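Local coordinates for fimbriae-associated protein FAP1 (Streptococcus parasanguinis, PDB 2X12) that forms serine-rich fimbriae on the bacterial cell surface and probably mediates the adhesion that underlies biofilm formation, in a manner modulated by pH, at residues A[161-175]-A[311-323]. Residues are numbered along the deposited sequence; the frame is centred on the assembly and turned at random.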
loop_
_atom_site.group_PDB
_atom_site.type_symbol
_atom_site.label_atom_id
_atom_site.label_comp_id
_atom_site.label_asym_id
_atom_site.label_seq_id
_atom_site.Cartn_x
_atom_site.Cartn_y
_atom_site.Cartn_z
ATOM N N THR A 161 -8.803 5.619 4.570
ATOM C CA THR A 161 -9.611 4.967 3.560
ATOM C C THR A 161 -8.973 3.697 3.091
ATOM O O THR A 161 -7.780 3.680 2.877
ATOM C CB THR A 161 -9.638 5.897 2.376
ATOM O OG1 THR A 161 -9.936 7.215 2.859
ATOM C CG2 THR A 161 -10.677 5.475 1.376
ATOM N N GLN A 162 -9.749 2.624 2.959
ATOM C CA GLN A 162 -9.250 1.394 2.361
ATOM C C GLN A 162 -9.684 1.422 0.912
ATOM O O GLN A 162 -10.765 1.910 0.596
ATOM C CB GLN A 162 -9.788 0.150 3.069
ATOM C CG GLN A 162 -9.001 -1.102 2.638
ATOM C CD GLN A 162 -8.822 -2.192 3.731
ATOM O OE1 GLN A 162 -9.503 -2.189 4.768
ATOM N NE2 GLN A 162 -7.894 -3.144 3.478
ATOM N N TYR A 163 -8.846 0.887 0.048
ATOM C CA TYR A 163 -9.058 0.943 -1.379
ATOM C C TYR A 163 -9.090 -0.453 -1.972
ATOM O O TYR A 163 -8.189 -1.255 -1.672
ATOM C CB TYR A 163 -7.920 1.687 -2.002
ATOM C CG TYR A 163 -7.901 3.180 -1.740
ATOM C CD1 TYR A 163 -8.590 4.065 -2.551
ATOM C CD2 TYR A 163 -7.140 3.717 -0.738
ATOM C CE1 TYR A 163 -8.546 5.446 -2.349
ATOM C CE2 TYR A 163 -7.078 5.113 -0.541
ATOM C CZ TYR A 163 -7.800 5.967 -1.344
ATOM O OH TYR A 163 -7.757 7.330 -1.149
ATOM N N TYR A 164 -10.089 -0.739 -2.809
ATOM C CA TYR A 164 -10.307 -2.082 -3.278
ATOM C C TYR A 164 -10.016 -2.165 -4.766
ATOM O O TYR A 164 -9.544 -1.217 -5.381
ATOM C CB TYR A 164 -11.731 -2.528 -2.972
ATOM C CG TYR A 164 -12.057 -2.487 -1.489
ATOM C CD1 TYR A 164 -12.117 -3.648 -0.714
ATOM C CD2 TYR A 164 -12.306 -1.271 -0.858
ATOM C CE1 TYR A 164 -12.423 -3.587 0.675
ATOM C CE2 TYR A 164 -12.603 -1.192 0.505
ATOM C CZ TYR A 164 -12.654 -2.342 1.281
ATOM O OH TYR A 164 -12.921 -2.174 2.630
ATOM N N TRP A 165 -10.289 -3.311 -5.358
ATOM C CA TRP A 165 -10.107 -3.504 -6.789
ATOM C C TRP A 165 -11.380 -4.120 -7.398
ATOM O O TRP A 165 -11.825 -5.191 -7.006
ATOM C CB TRP A 165 -8.884 -4.398 -7.002
ATOM C CG TRP A 165 -8.647 -4.877 -8.368
ATOM C CD1 TRP A 165 -8.966 -6.089 -8.866
ATOM C CD2 TRP A 165 -8.002 -4.166 -9.415
ATOM N NE1 TRP A 165 -8.595 -6.182 -10.170
ATOM C CE2 TRP A 165 -7.998 -5.010 -10.544
ATOM C CE3 TRP A 165 -7.471 -2.873 -9.531
ATOM C CZ2 TRP A 165 -7.463 -4.624 -11.758
ATOM C CZ3 TRP A 165 -6.951 -2.494 -10.731
ATOM C CH2 TRP A 165 -6.950 -3.373 -11.840
ATOM N N ALA A 166 -11.998 -3.381 -8.299
ATOM C CA ALA A 166 -12.908 -3.951 -9.284
ATOM C C ALA A 166 -12.006 -4.120 -10.445
ATOM O O ALA A 166 -11.119 -3.255 -10.653
ATOM C CB ALA A 166 -14.016 -2.971 -9.687
ATOM N N GLY A 167 -12.230 -5.180 -11.209
ATOM C CA GLY A 167 -11.417 -5.399 -12.397
ATOM C C GLY A 167 -12.274 -4.863 -13.496
ATOM O O GLY A 167 -12.525 -3.661 -13.551
ATOM N N GLY A 168 -12.796 -5.758 -14.321
ATOM C CA GLY A 168 -13.833 -5.355 -15.251
ATOM C C GLY A 168 -15.242 -5.350 -14.636
ATOM O O GLY A 168 -16.236 -5.511 -15.389
ATOM N N ASN A 169 -15.361 -5.196 -13.306
ATOM C CA ASN A 169 -16.636 -5.422 -12.628
ATOM C C ASN A 169 -16.777 -4.689 -11.298
ATOM O O ASN A 169 -16.512 -5.236 -10.225
ATOM C CB ASN A 169 -16.839 -6.924 -12.423
ATOM C CG ASN A 169 -18.263 -7.281 -12.106
ATOM O OD1 ASN A 169 -19.143 -6.432 -12.045
ATOM N ND2 ASN A 169 -18.497 -8.555 -11.891
ATOM N N ALA A 170 -17.220 -3.444 -11.365
ATOM C CA ALA A 170 -17.513 -2.680 -10.166
ATOM C C ALA A 170 -18.547 -3.338 -9.216
ATOM O O ALA A 170 -18.776 -2.832 -8.106
ATOM C CB ALA A 170 -17.976 -1.281 -10.547
ATOM N N ASN A 171 -19.179 -4.441 -9.629
ATOM C CA ASN A 171 -20.131 -5.132 -8.762
ATOM C C ASN A 171 -19.544 -6.354 -8.103
ATOM O O ASN A 171 -20.269 -7.140 -7.483
ATOM C CB ASN A 171 -21.354 -5.534 -9.553
ATOM C CG ASN A 171 -22.092 -4.331 -10.149
ATOM O OD1 ASN A 171 -21.970 -3.198 -9.659
ATOM N ND2 ASN A 171 -22.874 -4.583 -11.199
ATOM N N ASN A 172 -18.230 -6.505 -8.228
ATOM C CA ASN A 172 -17.535 -7.639 -7.648
ATOM C C ASN A 172 -16.239 -7.193 -7.050
ATOM O O ASN A 172 -15.169 -7.649 -7.432
ATOM C CB ASN A 172 -17.286 -8.723 -8.700
ATOM C CG ASN A 172 -16.975 -10.055 -8.073
ATOM O OD1 ASN A 172 -17.497 -10.391 -7.012
ATOM N ND2 ASN A 172 -16.115 -10.811 -8.707
ATOM N N LEU A 173 -16.338 -6.275 -6.107
ATOM C CA LEU A 173 -15.128 -5.691 -5.537
ATOM C C LEU A 173 -14.401 -6.744 -4.760
ATOM O O LEU A 173 -15.036 -7.674 -4.207
ATOM C CB LEU A 173 -15.427 -4.469 -4.640
ATOM C CG LEU A 173 -15.362 -3.134 -5.363
ATOM C CD1 LEU A 173 -16.117 -3.237 -6.644
ATOM C CD2 LEU A 173 -15.920 -2.044 -4.529
ATOM N N LYS A 174 -13.080 -6.565 -4.722
ATOM C CA LYS A 174 -12.167 -7.473 -4.054
ATOM C C LYS A 174 -11.047 -6.739 -3.350
ATOM O O LYS A 174 -10.600 -5.708 -3.839
ATOM C CB LYS A 174 -11.609 -8.458 -5.075
ATOM C CG LYS A 174 -12.331 -9.777 -5.004
ATOM C CD LYS A 174 -12.735 -10.384 -6.334
ATOM C CE LYS A 174 -13.156 -11.853 -6.047
ATOM N NZ LYS A 174 -14.249 -12.345 -6.936
ATOM N N ASN A 175 -10.638 -7.289 -2.194
ATOM C CA ASN A 175 -9.598 -6.717 -1.327
ATOM C C ASN A 175 -8.370 -7.558 -1.375
ATOM O O ASN A 175 -8.371 -8.670 -0.905
ATOM C CB ASN A 175 -10.029 -6.689 0.132
ATOM C CG ASN A 175 -8.997 -6.037 1.011
ATOM O OD1 ASN A 175 -8.069 -5.404 0.501
ATOM N ND2 ASN A 175 -9.143 -6.180 2.328
ATOM N N GLY A 311 -17.778 1.417 -5.504
ATOM C CA GLY A 311 -18.643 0.236 -5.565
ATOM C C GLY A 311 -19.237 -0.105 -4.201
ATOM O O GLY A 311 -19.502 0.800 -3.402
ATOM N N ARG A 312 -19.491 -1.396 -3.953
ATOM C CA ARG A 312 -20.015 -1.891 -2.664
ATOM C C ARG A 312 -19.092 -2.985 -2.190
ATOM O O ARG A 312 -18.722 -3.813 -2.995
ATOM C CB ARG A 312 -21.417 -2.509 -2.790
ATOM C CG ARG A 312 -22.397 -1.902 -3.879
ATOM C CD ARG A 312 -22.721 -0.346 -3.722
ATOM N NE ARG A 312 -23.068 0.075 -2.355
ATOM C CZ ARG A 312 -24.223 -0.212 -1.743
ATOM N NH1 ARG A 312 -25.150 -0.936 -2.371
ATOM N NH2 ARG A 312 -24.435 0.212 -0.488
ATOM N N TYR A 313 -18.697 -2.967 -0.908
ATOM C CA TYR A 313 -17.961 -4.092 -0.258
ATOM C C TYR A 313 -18.386 -4.188 1.197
ATOM O O TYR A 313 -18.189 -3.258 1.966
ATOM C CB TYR A 313 -16.452 -3.940 -0.332
ATOM C CG TYR A 313 -15.650 -5.128 0.158
ATOM C CD1 TYR A 313 -15.173 -6.102 -0.724
ATOM C CD2 TYR A 313 -15.315 -5.254 1.476
ATOM C CE1 TYR A 313 -14.410 -7.205 -0.271
ATOM C CE2 TYR A 313 -14.548 -6.338 1.941
ATOM C CZ TYR A 313 -14.114 -7.305 1.071
ATOM O OH TYR A 313 -13.383 -8.354 1.561
ATOM N N ASN A 314 -18.938 -5.345 1.549
ATOM C CA ASN A 314 -19.727 -5.536 2.740
ATOM C C ASN A 314 -20.694 -4.410 2.854
ATOM O O ASN A 314 -20.837 -3.845 3.920
ATOM C CB ASN A 314 -18.845 -5.665 3.961
ATOM C CG ASN A 314 -17.996 -6.897 3.909
ATOM O OD1 ASN A 314 -18.485 -7.996 3.577
ATOM N ND2 ASN A 314 -16.704 -6.734 4.206
ATOM N N GLY A 315 -21.353 -4.091 1.733
ATOM C CA GLY A 315 -22.533 -3.193 1.721
ATOM C C GLY A 315 -22.233 -1.754 2.157
ATOM O O GLY A 315 -23.008 -1.126 2.908
ATOM N N GLN A 316 -21.094 -1.233 1.693
ATOM C CA GLN A 316 -20.692 0.139 2.021
ATOM C C GLN A 316 -20.773 0.965 0.714
ATOM O O GLN A 316 -21.681 0.811 -0.093
ATOM C CB GLN A 316 -19.245 0.174 2.610
ATOM C CG GLN A 316 -18.809 -0.967 3.651
ATOM C CD GLN A 316 -19.033 -0.661 5.199
ATOM O OE1 GLN A 316 -18.100 -0.168 5.889
ATOM N NE2 GLN A 316 -20.235 -1.009 5.733
ATOM N N THR A 317 -19.848 1.881 0.548
ATOM C CA THR A 317 -19.597 2.493 -0.710
ATOM C C THR A 317 -18.129 2.525 -0.560
ATOM O O THR A 317 -17.586 3.276 0.237
ATOM C CB THR A 317 -20.184 3.883 -0.822
ATOM O OG1 THR A 317 -20.360 4.395 0.506
ATOM C CG2 THR A 317 -21.539 3.851 -1.644
ATOM N N ALA A 318 -17.504 1.601 -1.256
ATOM C CA ALA A 318 -16.101 1.362 -1.122
ATOM C C ALA A 318 -15.425 1.876 -2.363
ATOM O O ALA A 318 -15.764 1.489 -3.472
ATOM C CB ALA A 318 -15.864 -0.137 -0.980
ATOM N N PRO A 319 -14.443 2.726 -2.192
ATOM C CA PRO A 319 -13.736 3.182 -3.360
ATOM C C PRO A 319 -12.849 2.095 -3.963
ATOM O O PRO A 319 -12.252 1.310 -3.243
ATOM C CB PRO A 319 -12.845 4.287 -2.793
ATOM C CG PRO A 319 -12.501 3.789 -1.457
ATOM C CD PRO A 319 -13.708 3.022 -0.960
ATOM N N TYR A 320 -12.722 2.082 -5.279
ATOM C CA TYR A 320 -11.789 1.159 -5.894
ATOM C C TYR A 320 -10.863 1.864 -6.814
ATOM O O TYR A 320 -11.231 2.925 -7.325
ATOM C CB TYR A 320 -12.520 0.048 -6.644
ATOM C CG TYR A 320 -13.415 0.453 -7.768
ATOM C CD1 TYR A 320 -14.778 0.610 -7.563
ATOM C CD2 TYR A 320 -12.923 0.600 -9.048
ATOM C CE1 TYR A 320 -15.623 0.950 -8.597
ATOM C CE2 TYR A 320 -13.762 0.941 -10.098
ATOM C CZ TYR A 320 -15.111 1.106 -9.870
ATOM O OH TYR A 320 -15.949 1.446 -10.898
ATOM N N VAL A 321 -9.684 1.260 -7.042
ATOM C CA VAL A 321 -8.683 1.801 -7.987
ATOM C C VAL A 321 -8.808 1.300 -9.427
ATOM O O VAL A 321 -9.072 0.102 -9.675
ATOM C CB VAL A 321 -7.263 1.463 -7.531
ATOM C CG1 VAL A 321 -6.246 1.927 -8.593
ATOM C CG2 VAL A 321 -6.978 2.092 -6.169
ATOM N N ILE A 322 -8.624 2.222 -10.362
ATOM C CA ILE A 322 -8.530 1.895 -11.770
ATOM C C ILE A 322 -7.067 2.009 -12.177
ATOM O O ILE A 322 -6.371 3.012 -11.866
ATOM C CB ILE A 322 -9.350 2.840 -12.635
ATOM C CG1 ILE A 322 -10.852 2.560 -12.471
ATOM C CG2 ILE A 322 -8.941 2.714 -14.111
ATOM C CD1 ILE A 322 -11.759 3.811 -12.611
ATOM N N ALA A 323 -6.586 1.003 -12.896
ATOM C CA ALA A 323 -5.175 0.960 -13.166
ATOM C C ALA A 323 -4.870 2.066 -14.124
ATOM O O ALA A 323 -5.710 2.421 -14.942
ATOM C CB ALA A 323 -4.800 -0.374 -13.733
#
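Tyr164 is bridged to Tyr320 through two backbone hydrogen bonds that hold the segment 161-175 to the strand 318-322. Tyr164 N donates to Pro319 O at 3.0 Å, in the plane of that carbonyl and nearly straight at hydrogen (163°), and Val321 N returns a bond of the same length to Tyr164 O. It is a single bridge: past it the chain turns to its own hairpin-like pairing, Trp165 with Lys174, and a type I turn from Asn169 to Asn172, where Asn169 OD1 takes the N-H of Asn171 in an Asx turn.

Aromatic rings carry most of the rest. The segment 161-175 lies along one side of the Tyr320 ring: Ala166 CB sits over the centre of that face in a CH-pi contact, 3.9 Å from the centroid, and further round Ala170 CB meets the hydroxyl end and Leu173 CD1 approaches obliquely. On the far side of the bridge the Tyr164 ring meets that of Tyr313, CE1 over a face of the latter, with the planes inclined at 34°. Tyr313 has CG anti to its backbone N (chi1 -173°), which turns the ring to the chain opposite, and Leu173 O comes to its edge. Trp165 CE3 approaches Val321 O to 3.4 Å, obliquely to the ring, and its CH2 meets Ala323 CB.

Apolar contacts fill in between. Leu173 CD2 packs on Ala318 CB at 4.0 Å and on the backbone of Gly311, while Thr161 CG2 and Tyr163 CD1 both meet Pro319 CG.

The strand 318-322 pairs on through Tyr320 and Ile322 with 307-311, forming a two-stranded antiparallel hairpin, and the contact ties this hairpin to the segment 161-175. Both also pack on strand 330-336 of the larger sheet, Trp165 and Val321 through Ile330, and Thr161 and Tyr163 add backbone bonds to it.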